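Local structure of endoglucanase (Cryptopygus antarcticus, 5H4U) at residues 22-27 / 107-112; 28-33 / 161-166; 79-84 / 191-196; 124-129 / 138-143. The protein hydrolyses internal beta-1,4-glucosidic linkages in carboxymethylcellulose, lichenan and barley beta-glucan, releasing short cello-oligosaccharides from carboxymethylcellulose. All coordinates share one frame; numbering follows the deposited sequence.

Contact 1 (22-27 / 107-112)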
loop_
_atom_site.group_PDB
_atom_site.type_symbol
_atom_site.label_atom_id
_atom_site.label_comp_id
_atom_site.label_asym_id
_atom_site.label_seq_id
_atom_site.Cartn_x
_atom_site.Cartn_y
_atom_site.Cartn_z
ATOM N N GLY A 22 -0.202 8.566 -14.419
ATOM C CA GLY A 22 -1.134 8.528 -13.312
ATOM C C GLY A 22 -0.726 9.459 -12.197
ATOM O O GLY A 22 0.341 10.083 -12.217
ATOM N N VAL A 23 -1.601 9.517 -11.205
ATOM C CA VAL A 23 -1.351 10.287 -10.000
ATOM C C VAL A 23 -1.289 9.330 -8.813
ATOM O O VAL A 23 -1.782 8.200 -8.865
ATOM C CB VAL A 23 -2.452 11.351 -9.798
ATOM C CG1 VAL A 23 -2.495 12.304 -10.987
ATOM C CG2 VAL A 23 -3.801 10.677 -9.641
ATOM N N THR A 24 -0.647 9.778 -7.739
ATOM C CA THR A 24 -0.489 8.951 -6.547
ATOM C C THR A 24 -1.039 9.690 -5.332
ATOM O O THR A 24 -1.343 10.881 -5.389
ATOM C CB THR A 24 0.981 8.523 -6.342
ATOM O OG1 THR A 24 1.816 9.668 -6.123
ATOM C CG2 THR A 24 1.489 7.715 -7.556
ATOM N N THR A 25 -1.224 8.956 -4.238
ATOM C CA THR A 25 -1.520 9.532 -2.932
ATOM C C THR A 25 -0.747 8.718 -1.908
ATOM O O THR A 25 -0.046 7.773 -2.263
ATOM C CB THR A 25 -3.034 9.531 -2.637
ATOM O OG1 THR A 25 -3.563 8.215 -2.824
ATOM C CG2 THR A 25 -3.795 10.511 -3.534
ATOM N N ARG A 26 -0.867 9.065 -0.631
ATOM C CA ARG A 26 -0.266 8.249 0.418
ATOM C C ARG A 26 -1.302 7.901 1.477
ATOM O O ARG A 26 -2.144 8.727 1.831
ATOM C CB ARG A 26 0.938 8.955 1.049
ATOM C CG ARG A 26 0.661 10.302 1.584
ATOM C CD ARG A 26 1.913 11.008 1.990
ATOM N NE ARG A 26 1.583 12.242 2.683
ATOM C CZ ARG A 26 1.378 13.406 2.079
ATOM N NH1 ARG A 26 1.458 13.500 0.755
ATOM N NH2 ARG A 26 1.052 14.470 2.801
ATOM N N TYR A 27 -1.216 6.695 2.023
ATOM C CA TYR A 27 -2.236 6.332 2.992
ATOM C C TYR A 27 -1.823 5.093 3.753
ATOM O O TYR A 27 -1.033 4.290 3.269
ATOM C CB TYR A 27 -3.593 6.097 2.309
ATOM C CG TYR A 27 -3.885 4.673 1.888
ATOM C CD1 TYR A 27 -3.348 4.148 0.718
ATOM C CD2 TYR A 27 -4.749 3.865 2.635
ATOM C CE1 TYR A 27 -3.635 2.846 0.313
ATOM C CE2 TYR A 27 -5.033 2.564 2.249
ATOM C CZ TYR A 27 -4.475 2.059 1.087
ATOM O OH TYR A 27 -4.762 0.768 0.710
ATOM N N TYR A 107 3.318 -2.949 -10.802
ATOM C CA TYR A 107 3.573 -1.862 -11.714
ATOM C C TYR A 107 4.877 -1.223 -11.274
ATOM O O TYR A 107 5.138 -1.112 -10.072
ATOM C CB TYR A 107 2.385 -0.880 -11.713
ATOM C CG TYR A 107 1.064 -1.570 -12.032
ATOM C CD1 TYR A 107 0.390 -2.298 -11.069
ATOM C CD2 TYR A 107 0.507 -1.512 -13.309
ATOM C CE1 TYR A 107 -0.777 -2.937 -11.360
ATOM C CE2 TYR A 107 -0.671 -2.147 -13.604
ATOM C CZ TYR A 107 -1.311 -2.856 -12.621
ATOM O OH TYR A 107 -2.509 -3.489 -12.876
ATOM N N GLU A 108 5.741 -0.913 -12.235
ATOM C CA GLU A 108 6.894 -0.069 -11.965
ATOM C C GLU A 108 6.642 1.311 -12.557
ATOM O O GLU A 108 6.213 1.441 -13.710
ATOM C CB GLU A 108 8.198 -0.658 -12.481
ATOM C CG GLU A 108 8.734 0.034 -13.678
ATOM C CD GLU A 108 10.126 -0.425 -14.051
ATOM O OE1 GLU A 108 10.870 0.466 -14.512
ATOM O OE2 GLU A 108 10.493 -1.617 -13.848
ATOM N N MET A 109 6.841 2.331 -11.739
ATOM C CA MET A 109 6.519 3.701 -12.086
ATOM C C MET A 109 7.760 4.572 -11.969
ATOM O O MET A 109 8.602 4.372 -11.079
ATOM C CB MET A 109 5.345 4.241 -11.202
ATOM C CG MET A 109 5.369 3.950 -9.662
ATOM S SD MET A 109 3.740 4.252 -8.825
ATOM C CE MET A 109 4.178 5.052 -7.328
ATOM N N THR A 110 7.878 5.506 -12.906
ATOM C CA THR A 110 8.870 6.561 -12.856
ATOM C C THR A 110 8.150 7.825 -12.421
ATOM O O THR A 110 7.199 8.267 -13.078
ATOM C CB THR A 110 9.550 6.786 -14.204
ATOM O OG1 THR A 110 10.115 5.557 -14.657
ATOM C CG2 THR A 110 10.675 7.808 -14.049
ATOM N N PHE A 111 8.573 8.377 -11.293
ATOM C CA PHE A 111 7.964 9.605 -10.830
ATOM C C PHE A 111 8.303 10.743 -11.770
ATOM O O PHE A 111 9.414 10.827 -12.306
ATOM C CB PHE A 111 8.381 9.891 -9.399
ATOM C CG PHE A 111 7.832 8.890 -8.459
ATOM C CD1 PHE A 111 6.477 8.863 -8.210
ATOM C CD2 PHE A 111 8.643 7.940 -7.889
ATOM C CE1 PHE A 111 5.954 7.943 -7.376
ATOM C CE2 PHE A 111 8.133 7.021 -7.059
ATOM C CZ PHE A 111 6.781 7.017 -6.790
ATOM N N THR A 112 7.318 11.604 -11.984
ATOM C CA THR A 112 7.372 12.593 -13.042
ATOM C C THR A 112 7.454 14.042 -12.553
ATOM O O THR A 112 7.801 14.917 -13.339
ATOM C CB THR A 112 6.140 12.367 -13.954
ATOM O OG1 THR A 112 6.417 11.324 -14.863
ATOM C CG2 THR A 112 5.737 13.561 -14.731
#
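T24 and M109 meet because their torsions bring two methyl groups together in the interior. In T24, chi1 of 63° sets OG1 between the backbone N and the carbonyl carbon, which leaves CG2 anti to that carbon and aimed at the other strand. M109 starts out in a similar way, then runs extended through chi2 and bends at chi3 (-138°), so that CE, beyond the sulfur, ends at T24. The two side chains therefore reach tip to tip, with T24 CG2 3.8 Å from M109 CE. F111 adds a looser touch: its ring presents an edge to the same methyl, T24 CG2 lying near the ring plane at 4.5 Å from F111 CE1. All of this is apolar, and all three residues are buried. The one polar atom of the threonine turns elsewhere, T24 OG1 being hydrogen-bonded to the carbonyl oxygen of P200, so the branched side chain divides its work: the hydroxyl ties down the loop leading into strand 201-207 while the methyl fills the interior. L139 of strand 135-140 also packs on T24, and M202 and F204 pack on M109, closing further sides of the cluster. Strands 19-27 and 106-111 do not pair with each other here; strand 201-207 runs antiparallel to both and bridges them. Inward-facing side chains meeting across a curled sheet in this way form the hydrophobic interior of the double-psi beta-barrel, the fold of glycosyl hydrolase family 45.

Contact 2 (28-33 / 161-166)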
loop_
_atom_site.group_PDB
_atom_site.type_symbol
_atom_site.label_atom_id
_atom_site.label_comp_id
_atom_site.label_asym_id
_atom_site.label_seq_id
_atom_site.Cartn_x
_atom_site.Cartn_y
_atom_site.Cartn_z
ATOM N N TRP A 28 -2.354 4.969 4.964
ATOM C CA TRP A 28 -2.149 3.770 5.766
ATOM C C TRP A 28 -3.289 3.734 6.786
ATOM O O TRP A 28 -3.193 4.323 7.863
ATOM C CB TRP A 28 -0.805 3.741 6.452
ATOM C CG TRP A 28 -0.504 2.431 7.067
ATOM C CD1 TRP A 28 -0.958 1.952 8.267
ATOM C CD2 TRP A 28 0.338 1.422 6.522
ATOM N NE1 TRP A 28 -0.448 0.695 8.500
ATOM C CE2 TRP A 28 0.353 0.345 7.443
ATOM C CE3 TRP A 28 1.083 1.319 5.344
ATOM C CZ2 TRP A 28 1.078 -0.818 7.214
ATOM C CZ3 TRP A 28 1.801 0.164 5.117
ATOM C CH2 TRP A 28 1.799 -0.889 6.052
ATOM N N ASP A 29 -4.354 3.048 6.421
ATOM C CA ASP A 29 -5.510 2.915 7.276
ATOM C C ASP A 29 -5.506 1.602 8.042
ATOM O O ASP A 29 -6.454 1.334 8.776
ATOM C CB ASP A 29 -6.792 3.061 6.446
ATOM C CG ASP A 29 -6.957 1.969 5.408
ATOM O OD1 ASP A 29 -6.124 1.029 5.363
ATOM O OD2 ASP A 29 -7.912 2.078 4.600
ATOM N N CYS A 30 -4.481 0.769 7.870
ATOM C CA CYS A 30 -4.323 -0.478 8.598
ATOM C C CYS A 30 -5.325 -1.558 8.202
ATOM O O CYS A 30 -5.304 -2.642 8.804
ATOM C CB CYS A 30 -4.435 -0.268 10.117
ATOM S SG CYS A 30 -3.168 0.768 10.879
ATOM N N CYS A 31 -6.212 -1.314 7.235
ATOM C CA CYS A 31 -7.316 -2.239 7.014
ATOM C C CYS A 31 -6.870 -3.458 6.216
ATOM O O CYS A 31 -5.897 -3.415 5.457
ATOM C CB CYS A 31 -8.435 -1.576 6.241
ATOM S SG CYS A 31 -9.056 -0.116 6.988
ATOM N N LYS A 32 -7.640 -4.529 6.330
ATOM C CA LYS A 32 -7.355 -5.688 5.504
ATOM C C LYS A 32 -7.605 -5.313 4.049
ATOM O O LYS A 32 -8.701 -4.854 3.713
ATOM C CB LYS A 32 -8.225 -6.870 5.926
ATOM C CG LYS A 32 -8.231 -8.020 4.951
ATOM C CD LYS A 32 -9.304 -9.058 5.272
ATOM C CE LYS A 32 -9.513 -10.024 4.093
ATOM N NZ LYS A 32 -8.987 -11.410 4.257
ATOM N N PRO A 33 -6.617 -5.444 3.173
ATOM C CA PRO A 33 -6.765 -4.945 1.804
ATOM C C PRO A 33 -7.663 -5.841 0.958
ATOM O O PRO A 33 -7.774 -7.052 1.180
ATOM C CB PRO A 33 -5.327 -4.936 1.287
ATOM C CG PRO A 33 -4.643 -5.993 2.074
ATOM C CD PRO A 33 -5.300 -6.065 3.405
ATOM N N ASN A 161 -8.520 10.085 14.278
ATOM C CA ASN A 161 -8.314 10.604 12.937
ATOM C C ASN A 161 -7.050 10.041 12.295
ATOM O O ASN A 161 -6.636 10.522 11.235
ATOM C CB ASN A 161 -8.244 12.134 12.987
ATOM N N GLY A 162 -6.455 9.010 12.897
ATOM C CA GLY A 162 -5.140 8.544 12.499
ATOM C C GLY A 162 -4.000 9.396 13.055
ATOM O O GLY A 162 -4.166 10.303 13.883
ATOM N N TRP A 163 -2.799 9.038 12.620
ATOM C CA TRP A 163 -1.613 9.787 13.001
ATOM C C TRP A 163 -1.593 11.037 12.145
ATOM O O TRP A 163 -1.581 10.957 10.912
ATOM C CB TRP A 163 -0.349 8.967 12.807
ATOM C CG TRP A 163 -0.363 7.720 13.621
ATOM C CD1 TRP A 163 -0.272 7.607 14.977
ATOM C CD2 TRP A 163 -0.460 6.402 13.112
ATOM N NE1 TRP A 163 -0.312 6.294 15.340
ATOM C CE2 TRP A 163 -0.417 5.527 14.211
ATOM C CE3 TRP A 163 -0.586 5.875 11.828
ATOM C CZ2 TRP A 163 -0.503 4.137 14.067
ATOM C CZ3 TRP A 163 -0.662 4.494 11.679
ATOM C CH2 TRP A 163 -0.618 3.640 12.793
ATOM N N GLY A 164 -1.620 12.186 12.797
ATOM C CA GLY A 164 -1.628 13.439 12.072
ATOM C C GLY A 164 -2.976 13.674 11.415
ATOM O O GLY A 164 -4.029 13.309 11.949
ATOM N N GLN A 165 -2.935 14.204 10.196
ATOM C CA GLN A 165 -4.151 14.523 9.463
ATOM C C GLN A 165 -4.805 13.264 8.936
ATOM O O GLN A 165 -4.127 12.348 8.460
ATOM C CB GLN A 165 -3.821 15.417 8.276
ATOM C CG GLN A 165 -3.034 16.638 8.631
ATOM C CD GLN A 165 -3.878 17.767 9.157
ATOM O OE1 GLN A 165 -4.966 17.553 9.715
ATOM N NE2 GLN A 165 -3.385 19.000 8.967
ATOM N N ARG A 166 -6.134 13.260 8.918
ATOM C CA ARG A 166 -6.805 12.125 8.312
ATOM C C ARG A 166 -6.367 11.956 6.870
ATOM O O ARG A 166 -6.306 10.833 6.369
ATOM C CB ARG A 166 -8.307 12.322 8.408
ATOM C CG ARG A 166 -9.091 11.286 7.708
ATOM C CD ARG A 166 -10.236 10.947 8.564
ATOM N NE ARG A 166 -10.767 9.636 8.231
ATOM C CZ ARG A 166 -11.192 8.760 9.131
ATOM N NH1 ARG A 166 -11.667 7.596 8.720
ATOM N NH2 ARG A 166 -11.105 9.033 10.432
#
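The indole of W163 reaches across to 28-33 with the far end of its six-membered ring and touches two residues there. W28 CD1 sits at the edge of that ring, near its plane, 4.3 Å from W163 CZ3. Beside it, C30 SG lies 4.3 Å from W163 CH2 and 5.4 Å from the centroid of the six-membered ring. The sulfur comes in obliquely, 65° off the ring normal, in a sulfur-aromatic contact. One shell out, a disulfide to C152 fixes the sulfur of C30, and C152 itself packs against both tryptophans. The backbone around C30 is folded by an Asx turn: D29 OD1 accepts a nearly straight bond (172°) from C31 N at 3.0 Å, the donor standing above the carboxylate plane. The CB of D29, the inferred nucleophile, points away from 161-166, while W28 and C30 do the packing. C31 is in turn tied to C66 by a second disulfide. Neither segment is helix or strand: 28-33 leaves the end of strand 19-27 and passes helix 152-156, whose Q155 and W156 also touch C30, while 161-166 follows that helix.

Contact 3 (79-84 / 191-196)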
loop_
_atom_site.group_PDB
_atom_site.type_symbol
_atom_site.label_atom_id
_atom_site.label_comp_id
_atom_site.label_asym_id
_atom_site.label_seq_id
_atom_site.Cartn_x
_atom_site.Cartn_y
_atom_site.Cartn_z
ATOM N N PRO A 79 6.633 0.119 2.762
ATOM C CA PRO A 79 7.529 0.461 1.660
ATOM C C PRO A 79 8.977 0.322 2.082
ATOM O O PRO A 79 9.336 0.507 3.250
ATOM C CB PRO A 79 7.186 1.924 1.355
ATOM C CG PRO A 79 6.630 2.466 2.627
ATOM C CD PRO A 79 5.944 1.303 3.314
ATOM N N PHE A 80 9.816 0.008 1.101
ATOM C CA PHE A 80 11.231 -0.182 1.347
ATOM C C PHE A 80 11.997 0.131 0.075
ATOM O O PHE A 80 11.447 0.651 -0.898
ATOM C CB PHE A 80 11.498 -1.597 1.855
ATOM C CG PHE A 80 11.077 -2.678 0.909
ATOM C CD1 PHE A 80 9.764 -3.119 0.881
ATOM C CD2 PHE A 80 12.005 -3.314 0.111
ATOM C CE1 PHE A 80 9.369 -4.135 0.038
ATOM C CE2 PHE A 80 11.623 -4.343 -0.729
ATOM C CZ PHE A 80 10.302 -4.753 -0.764
ATOM N N THR A 81 13.283 -0.187 0.100
ATOM C CA THR A 81 14.186 0.009 -1.018
ATOM C C THR A 81 15.015 -1.241 -1.245
ATOM O O THR A 81 15.332 -1.974 -0.305
ATOM C CB THR A 81 15.171 1.120 -0.750
ATOM O OG1 THR A 81 15.949 0.740 0.396
ATOM C CG2 THR A 81 14.459 2.411 -0.468
ATOM N N GLN A 82 15.405 -1.436 -2.499
ATOM C CA GLN A 82 16.464 -2.365 -2.864
ATOM C C GLN A 82 17.389 -1.611 -3.814
ATOM O O GLN A 82 16.966 -1.187 -4.896
ATOM C CB GLN A 82 15.895 -3.638 -3.495
ATOM C CG GLN A 82 16.953 -4.617 -3.920
ATOM C CD GLN A 82 16.535 -6.057 -3.731
ATOM O OE1 GLN A 82 16.783 -6.645 -2.671
ATOM N NE2 GLN A 82 15.927 -6.655 -4.772
ATOM N N GLY A 83 18.649 -1.446 -3.414
ATOM C CA GLY A 83 19.493 -0.498 -4.124
ATOM C C GLY A 83 18.836 0.872 -4.102
ATOM O O GLY A 83 18.338 1.329 -3.067
ATOM N N ASN A 84 18.767 1.531 -5.254
ATOM C CA ASN A 84 18.109 2.828 -5.316
ATOM C C ASN A 84 16.643 2.724 -5.710
ATOM O O ASN A 84 15.989 3.752 -5.877
ATOM C CB ASN A 84 18.783 3.734 -6.342
ATOM C CG ASN A 84 20.255 3.725 -6.233
ATOM O OD1 ASN A 84 20.956 3.268 -7.148
ATOM N ND2 ASN A 84 20.758 4.251 -5.130
ATOM N N PHE A 191 10.155 10.089 4.365
ATOM C CA PHE A 191 10.946 11.299 4.457
ATOM C C PHE A 191 12.368 11.139 3.957
ATOM O O PHE A 191 13.062 12.151 3.797
ATOM C CB PHE A 191 10.978 11.800 5.900
ATOM C CG PHE A 191 9.645 12.168 6.420
ATOM C CD1 PHE A 191 9.086 13.373 6.047
ATOM C CD2 PHE A 191 8.937 11.323 7.249
ATOM C CE1 PHE A 191 7.855 13.743 6.493
ATOM C CE2 PHE A 191 7.692 11.694 7.700
ATOM C CZ PHE A 191 7.152 12.908 7.320
ATOM N N GLY A 192 12.811 9.914 3.680
ATOM C CA GLY A 192 14.161 9.741 3.185
ATOM C C GLY A 192 14.207 9.508 1.691
ATOM O O GLY A 192 14.408 10.450 0.919
ATOM N N TRP A 193 13.914 8.280 1.262
ATOM C CA TRP A 193 13.950 7.969 -0.162
ATOM C C TRP A 193 12.828 8.678 -0.902
ATOM O O TRP A 193 13.017 9.153 -2.030
ATOM C CB TRP A 193 13.831 6.460 -0.348
ATOM C CG TRP A 193 13.912 5.942 -1.772
ATOM C CD1 TRP A 193 14.986 5.332 -2.351
ATOM C CD2 TRP A 193 12.876 5.944 -2.771
ATOM N NE1 TRP A 193 14.694 4.961 -3.637
ATOM C CE2 TRP A 193 13.411 5.335 -3.927
ATOM C CE3 TRP A 193 11.560 6.415 -2.806
ATOM C CZ2 TRP A 193 12.681 5.182 -5.103
ATOM C CZ3 TRP A 193 10.843 6.278 -3.971
ATOM C CH2 TRP A 193 11.403 5.657 -5.107
ATOM N N PHE A 194 11.652 8.755 -0.275
ATOM C CA PHE A 194 10.452 9.343 -0.846
ATOM C C PHE A 194 10.429 10.860 -0.723
ATOM O O PHE A 194 9.643 11.511 -1.405
ATOM C CB PHE A 194 9.245 8.718 -0.145
ATOM C CG PHE A 194 7.919 8.983 -0.798
ATOM C CD1 PHE A 194 7.504 8.244 -1.903
ATOM C CD2 PHE A 194 7.073 9.949 -0.290
ATOM C CE1 PHE A 194 6.270 8.465 -2.484
ATOM C CE2 PHE A 194 5.847 10.178 -0.883
ATOM C CZ PHE A 194 5.443 9.421 -1.983
ATOM N N LYS A 195 11.263 11.430 0.149
ATOM C CA LYS A 195 11.506 12.875 0.251
ATOM C C LYS A 195 10.267 13.660 0.626
ATOM O O LYS A 195 10.182 14.850 0.329
ATOM C CB LYS A 195 12.094 13.439 -1.037
ATOM C CG LYS A 195 13.560 13.176 -1.159
ATOM C CD LYS A 195 14.134 13.665 -2.470
ATOM C CE LYS A 195 15.435 12.974 -2.758
ATOM N NZ LYS A 195 15.954 13.379 -4.056
ATOM N N ASN A 196 9.318 13.014 1.300
ATOM C CA ASN A 196 8.025 13.606 1.639
ATOM C C ASN A 196 7.373 14.297 0.441
ATOM O O ASN A 196 6.614 15.254 0.592
ATOM C CB ASN A 196 8.197 14.559 2.815
ATOM C CG ASN A 196 6.887 14.961 3.439
ATOM O OD1 ASN A 196 5.880 14.237 3.347
ATOM N ND2 ASN A 196 6.895 16.099 4.118
#
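W193 is the anchor, gripped at the pyrrole side of its indole. Its NE1 gives a hydrogen bond to N84 O, 2.9 Å long with 159° at the hydrogen; the oxygen lies practically in the indole plane, whereas the donor stands well above the plane of the carbonyl, 61° out of it. Next to this bond T81 CG2 packs obliquely on the ring, 3.5 Å from W193 CD1, as the two side chains slide past one another in opposite directions. The indole swings out to them on a chi1 of -177°, which puts CG opposite the backbone N. The receiving piece is a beta-hairpin: strand 80-82 turns back into strand 85-94 through G83 and N84, whose backbone angles fit a type II' turn. With an alanine here instead of W193, N84 O is likely to lose its indole donor, and a gap would probably open beside the T81 methyl. W189 of helix 184-191 continues the packing, its ring meeting that of W193 with planes about 15° apart, and P79 and T81 also pack on W189. The outer side is far looser: N84 is exposed and meets W193 chiefly through its backbone carbonyl, its side chain standing back from 191-196.

Contact 4 (124-129 / 138-143)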
loop_
_atom_site.group_PDB
_atom_site.type_symbol
_atom_site.label_atom_id
_atom_site.label_comp_id
_atom_site.label_asym_id
_atom_site.label_seq_id
_atom_site.Cartn_x
_atom_site.Cartn_y
_atom_site.Cartn_z
ATOM N N GLN A 124 3.323 -3.587 -5.666
ATOM C CA GLN A 124 2.299 -4.585 -5.883
ATOM C C GLN A 124 0.968 -4.047 -5.377
ATOM O O GLN A 124 0.881 -3.513 -4.262
ATOM C CB GLN A 124 2.624 -5.899 -5.191
ATOM C CG GLN A 124 1.619 -6.983 -5.581
ATOM C CD GLN A 124 1.841 -8.283 -4.869
ATOM O OE1 GLN A 124 2.460 -8.323 -3.812
ATOM N NE2 GLN A 124 1.309 -9.362 -5.431
ATOM N N VAL A 125 -0.058 -4.187 -6.209
ATOM C CA VAL A 125 -1.385 -3.701 -5.881
ATOM C C VAL A 125 -2.050 -4.745 -4.990
ATOM O O VAL A 125 -2.128 -5.928 -5.347
ATOM C CB VAL A 125 -2.192 -3.445 -7.160
ATOM C CG1 VAL A 125 -3.651 -3.123 -6.839
ATOM C CG2 VAL A 125 -1.531 -2.363 -7.998
ATOM N N THR A 126 -2.477 -4.323 -3.796
ATOM C CA THR A 126 -3.176 -5.211 -2.879
ATOM C C THR A 126 -4.591 -4.729 -2.548
ATOM O O THR A 126 -5.318 -5.410 -1.806
ATOM C CB THR A 126 -2.363 -5.397 -1.592
ATOM O OG1 THR A 126 -2.295 -4.165 -0.868
ATOM C CG2 THR A 126 -0.960 -5.811 -1.964
ATOM N N ASN A 127 -5.014 -3.591 -3.091
ATOM C CA ASN A 127 -6.273 -3.006 -2.669
ATOM C C ASN A 127 -6.824 -2.157 -3.791
ATOM O O ASN A 127 -6.080 -1.636 -4.621
ATOM C CB ASN A 127 -6.093 -2.137 -1.419
ATOM C CG ASN A 127 -7.400 -1.689 -0.851
ATOM O OD1 ASN A 127 -8.227 -2.510 -0.447
ATOM N ND2 ASN A 127 -7.632 -0.389 -0.864
ATOM N N THR A 128 -8.129 -1.967 -3.775
ATOM C CA THR A 128 -8.777 -1.063 -4.707
ATOM C C THR A 128 -9.193 0.191 -3.967
ATOM O O THR A 128 -9.862 0.110 -2.934
ATOM C CB THR A 128 -9.993 -1.702 -5.369
ATOM O OG1 THR A 128 -9.566 -2.802 -6.177
ATOM C CG2 THR A 128 -10.677 -0.677 -6.244
ATOM N N GLY A 129 -8.785 1.346 -4.496
ATOM C CA GLY A 129 -9.111 2.629 -3.908
ATOM C C GLY A 129 -10.478 3.129 -4.347
ATOM O O GLY A 129 -11.379 2.358 -4.680
ATOM N N ASP A 138 -2.581 4.683 -4.688
ATOM C CA ASP A 138 -2.496 5.157 -3.306
ATOM C C ASP A 138 -1.404 4.331 -2.657
ATOM O O ASP A 138 -1.607 3.161 -2.351
ATOM C CB ASP A 138 -3.829 5.023 -2.568
ATOM C CG ASP A 138 -5.030 5.457 -3.422
ATOM O OD1 ASP A 138 -4.936 6.492 -4.132
ATOM O OD2 ASP A 138 -6.090 4.776 -3.372
ATOM N N LEU A 139 -0.223 4.918 -2.515
ATOM C CA LEU A 139 0.904 4.198 -1.934
ATOM C C LEU A 139 0.673 3.945 -0.450
ATOM O O LEU A 139 0.295 4.846 0.299
ATOM C CB LEU A 139 2.217 4.969 -2.153
ATOM C CG LEU A 139 2.814 5.138 -3.563
ATOM C CD1 LEU A 139 1.810 5.583 -4.592
ATOM C CD2 LEU A 139 3.973 6.108 -3.557
ATOM N N MET A 140 0.970 2.732 -0.019
ATOM C CA MET A 140 0.768 2.358 1.375
ATOM C C MET A 140 1.997 2.784 2.179
ATOM O O MET A 140 3.048 2.148 2.126
ATOM C CB MET A 140 0.491 0.862 1.469
ATOM C CG MET A 140 -0.966 0.544 1.223
ATOM S SD MET A 140 -1.406 -1.209 1.062
ATOM C CE MET A 140 -1.644 -1.627 2.782
ATOM N N ILE A 141 1.867 3.876 2.930
ATOM C CA ILE A 141 2.966 4.432 3.711
ATOM C C ILE A 141 2.515 4.680 5.146
ATOM O O ILE A 141 1.617 5.490 5.377
ATOM C CB ILE A 141 3.490 5.729 3.081
ATOM C CG1 ILE A 141 3.728 5.492 1.586
ATOM C CG2 ILE A 141 4.778 6.124 3.738
ATOM C CD1 ILE A 141 3.885 6.726 0.770
ATOM N N PRO A 142 3.106 4.021 6.142
ATOM C CA PRO A 142 2.704 4.258 7.534
ATOM C C PRO A 142 2.895 5.714 7.921
ATOM O O PRO A 142 3.975 6.284 7.762
ATOM C CB PRO A 142 3.637 3.339 8.325
ATOM C CG PRO A 142 4.058 2.321 7.367
ATOM C CD PRO A 142 4.137 2.985 6.048
ATOM N N GLY A 143 1.815 6.335 8.369
ATOM C CA GLY A 143 1.867 7.716 8.756
ATOM C C GLY A 143 1.393 8.677 7.697
ATOM O O GLY A 143 1.354 9.881 7.964
#
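Segments 124-129 and 138-143 belong to strands that do not pair with each other but flank strand 85-94, parallel on one side and antiparallel on the other, and their CA atoms draw closer from 9.5 Å at T126 and M140 to 7.1 Å at G129 and D138. At the wider end two side chains span the gap. M140 leaves with CG anti to the carbonyl carbon (chi1 -84°) and runs extended through chi2, which carries M140 SD to 3.6 Å from T126 OG1; the bend at chi3 turns only the terminal methyl. The two side chains cross obliquely, in van der Waals contact. F89 of the intervening strand packs on T126. At the narrower end the contact is made by backbone on one side: G129 CA lies 3.7 Å from D138 OD2. Having no side chain, G129 probably lets the carboxylate come up to its CA. The CB of D138 points toward 124-129, and chi1 of -43° keeps CG beside the backbone N, leaving OD2 next to G129 CA. Y27 of strand 19-27 leans on D138, M140 and N127 together, and D138 also touches A91 of strand 85-94. D138 is assigned by inference as the proton donor, and the M140 side chain is about 6 Å from that of D29, the inferred nucleophile, so this part of the double-psi beta-barrel probably lines the catalytic site.

How the contacts relate
Contact 1 is fully buried and purely apolar, and contact 2 is buried too, but there tryptophans and a disulfide sulfur do the packing between loops. Contact 3 lies at the surface and alone relies on a hydrogen bond across its segments. Contact 4, closest to the centre of the chain, is only partly buried and carries polar groups. Contacts 1 and 4 share the barrel sheet directly: T25 O and Y27 N probably bond to the backbone of L139. F111 of contact 1 packs on W193 of contact 3, F194 on L139 of contact 4. Through D29 and D138, contacts 2 and 4 hold the two inferred catalytic residues, while contact 3 lies away from them.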